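Local coordinates for protein endo-1,4-beta-xylanase C (Paenibacillus barcinonensis, PDB 4XUR) that hydrolyses internal beta-1,4 linkages of xylan as an endoxylanase, this chain being its second CBM22 module, a xylan-binding domain captured in complex with xylotetraose, at residues 70-84 and 118-132. Residues are numbered along the deposited sequence; the frame is centred on the assembly and turned at random.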
loop_
_atom_site.group_PDB
_atom_site.type_symbol
_atom_site.label_atom_id
_atom_site.label_comp_id
_atom_site.label_asym_id
_atom_site.label_seq_id
_atom_site.Cartn_x
_atom_site.Cartn_y
_atom_site.Cartn_z
ATOM N N LEU A 70 3.970 14.999 5.442
ATOM C CA LEU A 70 3.284 15.861 4.459
ATOM C C LEU A 70 2.706 17.130 5.088
ATOM O O LEU A 70 2.475 17.201 6.288
ATOM C CB LEU A 70 2.168 15.079 3.767
ATOM C CG LEU A 70 2.517 13.645 3.247
ATOM C CD1 LEU A 70 1.306 12.975 2.609
ATOM C CD2 LEU A 70 3.674 13.730 2.296
ATOM N N GLN A 71 2.463 18.095 4.240
ATOM C CA GLN A 71 1.757 19.316 4.635
ATOM C C GLN A 71 0.283 19.138 4.318
ATOM O O GLN A 71 -0.036 18.779 3.194
ATOM C CB GLN A 71 2.255 20.566 3.926
ATOM C CG GLN A 71 1.566 21.807 4.549
ATOM C CD GLN A 71 1.760 23.141 3.824
ATOM O OE1 GLN A 71 1.240 24.201 4.328
ATOM N NE2 GLN A 71 2.452 23.159 2.727
ATOM N N LYS A 72 -0.544 19.299 5.325
ATOM C CA LYS A 72 -2.002 19.316 5.105
ATOM C C LYS A 72 -2.376 20.440 4.117
ATOM O O LYS A 72 -1.795 21.535 4.137
ATOM C CB LYS A 72 -2.754 19.484 6.460
ATOM C CG LYS A 72 -2.619 18.291 7.436
ATOM C CD LYS A 72 -3.061 18.678 8.871
ATOM C CE LYS A 72 -2.737 17.569 9.850
ATOM N NZ LYS A 72 -2.957 17.884 11.287
ATOM N N GLY A 73 -3.303 20.146 3.206
ATOM C CA GLY A 73 -3.765 21.084 2.221
ATOM C C GLY A 73 -2.935 21.108 0.954
ATOM O O GLY A 73 -3.135 21.989 0.121
ATOM N N SER A 74 -1.952 20.210 0.825
ATOM C CA SER A 74 -1.081 20.149 -0.338
ATOM C C SER A 74 -1.493 19.035 -1.254
ATOM O O SER A 74 -2.273 18.174 -0.877
ATOM C CB SER A 74 0.388 19.973 0.125
ATOM O OG SER A 74 0.593 18.655 0.632
ATOM N N THR A 75 -0.897 19.016 -2.470
ATOM C CA THR A 75 -1.019 17.890 -3.386
ATOM C C THR A 75 0.413 17.260 -3.512
ATOM O O THR A 75 1.439 17.981 -3.612
ATOM C CB THR A 75 -1.495 18.373 -4.757
ATOM O OG1 THR A 75 -2.773 18.984 -4.588
ATOM C CG2 THR A 75 -1.595 17.244 -5.753
ATOM N N VAL A 76 0.482 15.955 -3.416
ATOM C CA VAL A 76 1.701 15.227 -3.475
ATOM C C VAL A 76 1.567 14.089 -4.507
ATOM O O VAL A 76 0.484 13.746 -4.894
ATOM C CB VAL A 76 2.163 14.739 -2.084
ATOM C CG1 VAL A 76 2.392 15.898 -1.153
ATOM C CG2 VAL A 76 1.158 13.781 -1.437
ATOM N N HIS A 77 2.708 13.553 -4.967
ATOM C CA HIS A 77 2.695 12.426 -5.894
ATOM C C HIS A 77 3.172 11.175 -5.182
ATOM O O HIS A 77 4.239 11.202 -4.584
ATOM C CB HIS A 77 3.581 12.707 -7.112
ATOM C CG HIS A 77 3.347 11.755 -8.243
ATOM N ND1 HIS A 77 2.198 11.756 -8.981
ATOM C CD2 HIS A 77 4.138 10.780 -8.769
ATOM C CE1 HIS A 77 2.267 10.815 -9.921
ATOM N NE2 HIS A 77 3.433 10.214 -9.809
ATOM N N ILE A 78 2.346 10.130 -5.200
ATOM C CA ILE A 78 2.722 8.847 -4.602
ATOM C C ILE A 78 2.919 7.802 -5.671
ATOM O O ILE A 78 2.079 7.625 -6.585
ATOM C CB ILE A 78 1.689 8.328 -3.594
ATOM C CG1 ILE A 78 1.446 9.357 -2.526
ATOM C CG2 ILE A 78 2.164 7.012 -3.002
ATOM C CD1 ILE A 78 0.750 8.820 -1.260
ATOM N N SER A 79 3.973 7.056 -5.504
ATOM C CA SER A 79 4.242 5.860 -6.361
ATOM C C SER A 79 4.836 4.706 -5.604
ATOM O O SER A 79 5.385 4.846 -4.522
ATOM C CB SER A 79 5.191 6.249 -7.472
ATOM O OG SER A 79 6.474 6.653 -6.942
ATOM N N PHE A 80 4.685 3.500 -6.201
ATOM C CA PHE A 80 5.336 2.282 -5.694
ATOM C C PHE A 80 5.303 1.207 -6.749
ATOM O O PHE A 80 4.532 1.292 -7.659
ATOM C CB PHE A 80 4.725 1.771 -4.378
ATOM C CG PHE A 80 3.336 1.192 -4.464
ATOM C CD1 PHE A 80 2.207 1.998 -4.252
ATOM C CD2 PHE A 80 3.134 -0.195 -4.623
ATOM C CE1 PHE A 80 0.921 1.443 -4.222
ATOM C CE2 PHE A 80 1.865 -0.741 -4.625
ATOM C CZ PHE A 80 0.765 0.081 -4.416
ATOM N N TRP A 81 6.163 0.194 -6.568
ATOM C CA TRP A 81 6.231 -0.981 -7.466
ATOM C C TRP A 81 5.714 -2.162 -6.776
ATOM O O TRP A 81 5.959 -2.350 -5.573
ATOM C CB TRP A 81 7.660 -1.209 -7.900
ATOM C CG TRP A 81 8.195 -0.084 -8.779
ATOM C CD1 TRP A 81 8.665 1.111 -8.362
ATOM C CD2 TRP A 81 8.360 -0.106 -10.200
ATOM N NE1 TRP A 81 9.031 1.885 -9.418
ATOM C CE2 TRP A 81 8.839 1.173 -10.571
ATOM C CE3 TRP A 81 8.036 -1.015 -11.189
ATOM C CZ2 TRP A 81 9.122 1.499 -11.899
ATOM C CZ3 TRP A 81 8.314 -0.678 -12.510
ATOM C CH2 TRP A 81 8.807 0.571 -12.847
ATOM N N ALA A 82 4.981 -2.997 -7.503
ATOM C CA ALA A 82 4.361 -4.189 -6.918
ATOM C C ALA A 82 4.574 -5.363 -7.832
ATOM O O ALA A 82 4.726 -5.169 -9.068
ATOM C CB ALA A 82 2.880 -3.967 -6.665
ATOM N N MET A 83 4.599 -6.559 -7.233
ATOM C CA MET A 83 4.779 -7.850 -7.963
ATOM C C MET A 83 4.107 -8.978 -7.194
ATOM O O MET A 83 4.075 -8.975 -5.974
ATOM C CB MET A 83 6.266 -8.105 -8.216
ATOM C CG MET A 83 6.578 -9.322 -9.124
ATOM S SD MET A 83 6.692 -10.872 -8.205
ATOM C CE MET A 83 8.335 -10.691 -7.536
ATOM N N TYR A 84 3.604 -9.994 -7.961
ATOM C CA TYR A 84 3.135 -11.252 -7.383
ATOM C C TYR A 84 3.705 -12.411 -8.254
ATOM O O TYR A 84 3.886 -12.249 -9.399
ATOM C CB TYR A 84 1.601 -11.270 -7.300
ATOM C CG TYR A 84 0.837 -11.583 -8.586
ATOM C CD1 TYR A 84 0.649 -10.601 -9.575
ATOM C CD2 TYR A 84 0.366 -12.862 -8.829
ATOM C CE1 TYR A 84 -0.077 -10.859 -10.722
ATOM C CE2 TYR A 84 -0.353 -13.139 -10.002
ATOM C CZ TYR A 84 -0.507 -12.198 -10.960
ATOM O OH TYR A 84 -1.206 -12.490 -12.115
ATOM N N LEU A 118 -1.349 -6.329 -13.114
ATOM C CA LEU A 118 0.001 -6.896 -13.110
ATOM C C LEU A 118 -0.065 -8.271 -13.783
ATOM O O LEU A 118 -1.034 -9.008 -13.581
ATOM C CB LEU A 118 0.526 -7.047 -11.729
ATOM C CG LEU A 118 0.900 -5.728 -11.037
ATOM C CD1 LEU A 118 -0.335 -5.194 -10.358
ATOM C CD2 LEU A 118 2.002 -5.956 -10.099
ATOM N N ASN A 119 0.961 -8.579 -14.525
ATOM C CA ASN A 119 1.197 -9.959 -15.032
ATOM C C ASN A 119 2.012 -10.733 -14.013
ATOM O O ASN A 119 2.991 -10.219 -13.451
ATOM C CB ASN A 119 1.940 -9.877 -16.359
ATOM C CG ASN A 119 1.175 -9.039 -17.401
ATOM O OD1 ASN A 119 1.665 -7.977 -17.840
ATOM N ND2 ASN A 119 -0.005 -9.466 -17.747
ATOM N N LYS A 120 1.622 -11.989 -13.771
ATOM C CA LYS A 120 2.358 -12.895 -12.869
ATOM C C LYS A 120 3.866 -12.755 -13.086
ATOM O O LYS A 120 4.358 -12.839 -14.204
ATOM C CB LYS A 120 1.898 -14.349 -13.147
ATOM C CG LYS A 120 2.484 -15.382 -12.221
ATOM C CD LYS A 120 1.753 -16.730 -12.363
ATOM C CE LYS A 120 2.643 -17.887 -11.997
ATOM N NZ LYS A 120 1.805 -19.075 -11.651
ATOM N N GLY A 121 4.591 -12.456 -12.015
ATOM C CA GLY A 121 6.055 -12.345 -12.040
ATOM C C GLY A 121 6.741 -11.052 -12.486
ATOM O O GLY A 121 7.952 -10.944 -12.364
ATOM N N GLN A 122 6.009 -10.095 -13.050
ATOM C CA GLN A 122 6.590 -8.858 -13.471
ATOM C C GLN A 122 6.266 -7.652 -12.542
ATOM O O GLN A 122 5.135 -7.481 -12.109
ATOM C CB GLN A 122 6.234 -8.489 -14.909
ATOM C CG GLN A 122 4.856 -7.996 -15.141
ATOM C CD GLN A 122 4.734 -7.163 -16.433
ATOM O OE1 GLN A 122 5.708 -7.054 -17.241
ATOM N NE2 GLN A 122 3.585 -6.602 -16.662
ATOM N N TRP A 123 7.306 -6.898 -12.226
ATOM C CA TRP A 123 7.220 -5.625 -11.473
ATOM C C TRP A 123 6.598 -4.512 -12.271
ATOM O O TRP A 123 6.942 -4.280 -13.476
ATOM C CB TRP A 123 8.586 -5.180 -11.015
ATOM C CG TRP A 123 9.184 -6.065 -9.952
ATOM C CD1 TRP A 123 10.035 -7.053 -10.120
ATOM C CD2 TRP A 123 8.967 -5.945 -8.538
ATOM N NE1 TRP A 123 10.372 -7.634 -8.927
ATOM C CE2 TRP A 123 9.726 -6.965 -7.916
ATOM C CE3 TRP A 123 8.177 -5.119 -7.742
ATOM C CZ2 TRP A 123 9.739 -7.164 -6.556
ATOM C CZ3 TRP A 123 8.152 -5.339 -6.377
ATOM C CH2 TRP A 123 8.926 -6.304 -5.777
ATOM N N LYS A 124 5.635 -3.789 -11.640
ATOM C CA LYS A 124 5.032 -2.658 -12.308
ATOM C C LYS A 124 4.730 -1.538 -11.308
ATOM O O LYS A 124 4.459 -1.815 -10.142
ATOM C CB LYS A 124 3.780 -3.137 -12.978
ATOM C CG LYS A 124 3.262 -2.232 -14.073
ATOM C CD LYS A 124 2.344 -3.055 -14.965
ATOM C CE LYS A 124 1.325 -2.169 -15.683
ATOM N NZ LYS A 124 0.305 -3.041 -16.341
ATOM N N LYS A 125 4.751 -0.338 -11.804
ATOM C CA LYS A 125 4.555 0.881 -10.986
ATOM C C LYS A 125 3.056 1.224 -10.842
ATOM O O LYS A 125 2.270 1.083 -11.789
ATOM C CB LYS A 125 5.291 2.029 -11.619
ATOM C CG LYS A 125 5.414 3.240 -10.696
ATOM C CD LYS A 125 6.184 4.369 -11.411
ATOM C CE LYS A 125 7.019 5.234 -10.523
ATOM N NZ LYS A 125 7.628 6.348 -11.326
ATOM N N ILE A 126 2.658 1.589 -9.625
ATOM C CA ILE A 126 1.343 2.179 -9.351
ATOM C C ILE A 126 1.594 3.630 -8.894
ATOM O O ILE A 126 2.390 3.827 -8.003
ATOM C CB ILE A 126 0.616 1.388 -8.249
ATOM C CG1 ILE A 126 0.290 -0.043 -8.708
ATOM C CG2 ILE A 126 -0.626 2.133 -7.781
ATOM C CD1 ILE A 126 1.423 -0.988 -8.593
ATOM N N GLU A 127 0.947 4.606 -9.520
ATOM C CA GLU A 127 1.192 5.990 -9.150
ATOM C C GLU A 127 -0.019 6.895 -9.365
ATOM O O GLU A 127 -0.849 6.684 -10.237
ATOM C CB GLU A 127 2.412 6.505 -9.895
ATOM C CG GLU A 127 2.155 6.799 -11.384
ATOM C CD GLU A 127 3.394 7.367 -12.065
ATOM O OE1 GLU A 127 4.185 8.099 -11.400
ATOM O OE2 GLU A 127 3.591 7.102 -13.262
ATOM N N ALA A 128 -0.112 7.945 -8.529
ATOM C CA ALA A 128 -1.074 9.031 -8.739
ATOM C C ALA A 128 -0.697 10.252 -7.917
ATOM O O ALA A 128 0.052 10.160 -6.934
ATOM C CB ALA A 128 -2.480 8.597 -8.370
ATOM N N ASP A 129 -1.226 11.396 -8.310
ATOM C CA ASP A 129 -1.307 12.572 -7.351
ATOM C C ASP A 129 -2.399 12.264 -6.329
ATOM O O ASP A 129 -3.499 11.787 -6.653
ATOM C CB ASP A 129 -1.655 13.867 -8.068
ATOM C CG ASP A 129 -0.497 14.525 -8.792
ATOM O OD1 ASP A 129 0.630 14.023 -8.842
ATOM O OD2 ASP A 129 -0.760 15.630 -9.308
ATOM N N ILE A 130 -2.135 12.641 -5.084
ATOM C CA ILE A 130 -3.235 12.672 -4.081
ATOM C C ILE A 130 -3.269 14.030 -3.369
ATOM O O ILE A 130 -2.263 14.752 -3.291
ATOM C CB ILE A 130 -3.076 11.566 -3.044
ATOM C CG1 ILE A 130 -1.808 11.730 -2.214
ATOM C CG2 ILE A 130 -3.132 10.229 -3.711
ATOM C CD1 ILE A 130 -1.994 11.477 -0.732
ATOM N N ILE A 131 -4.447 14.335 -2.817
ATOM C CA ILE A 131 -4.670 15.547 -2.047
ATOM C C ILE A 131 -4.569 15.126 -0.563
ATOM O O ILE A 131 -5.171 14.131 -0.115
ATOM C CB ILE A 131 -6.102 16.102 -2.414
ATOM C CG1 ILE A 131 -6.030 16.752 -3.764
ATOM C CG2 ILE A 131 -6.641 17.071 -1.343
ATOM C CD1 ILE A 131 -7.337 16.778 -4.489
ATOM N N VAL A 132 -3.834 15.925 0.197
ATOM C CA VAL A 132 -3.777 15.802 1.635
ATOM C C VAL A 132 -4.841 16.784 2.146
ATOM O O VAL A 132 -4.682 17.994 1.886
ATOM C CB VAL A 132 -2.355 16.186 2.152
ATOM C CG1 VAL A 132 -2.210 15.906 3.600
ATOM C CG2 VAL A 132 -1.304 15.345 1.406
#
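His77 lies between two carboxylates of the neighbouring strand and gives one ring N-H to each. With CG anti to the backbone N (chi1 -166°), its imidazole leans over strand 124-131, where ND1 reaches Asp129 OD1 at 2.8 Å, on the anti side of that oxygen, and NE2 reaches Glu127 OE1, also at 2.8 Å. The second bond is nearly straight (175°) and lies in the imidazole plane, yet meets the Glu127 carboxylate from above its plane. Two grips fix the ring's rotation, and the paired acidic groups would probably favour a protonated imidazole. Further along this face, Lys125 lays its CB over the centre of the Trp81 six-membered ring, 3.7 Å from the centroid, while its bent chain carries CE back to Ser79 CB. Trp123 offers a face to Met83, whose CB sits 3.5 Å from the six-membered centroid; bends at chi2 and chi3 fold the thioether over the indole in a more distant Met-aromatic contact. His44 stacks on Trp81 and also meets Trp123. On the opposite face apolar side chains meet: Ile126 CB makes a CH-pi contact over one face of the Phe80 ring, offset toward the rim, Ile126 CD1 touches Ala82 CB at 3.8 Å, and Ile130 packs against Val76 and Ile78. Backbone bonds pair strands 75-83 and 124-131 from Val76–Ile130 to Ala82–Lys124, and strand 164-173 flanks 75-83 on its other edge. Two antiparallel strands with an apolar side turned to the other sheet, at Met144 and Leu97, are as expected in the beta-sandwich (jelly-roll) fold of CBM22 modules.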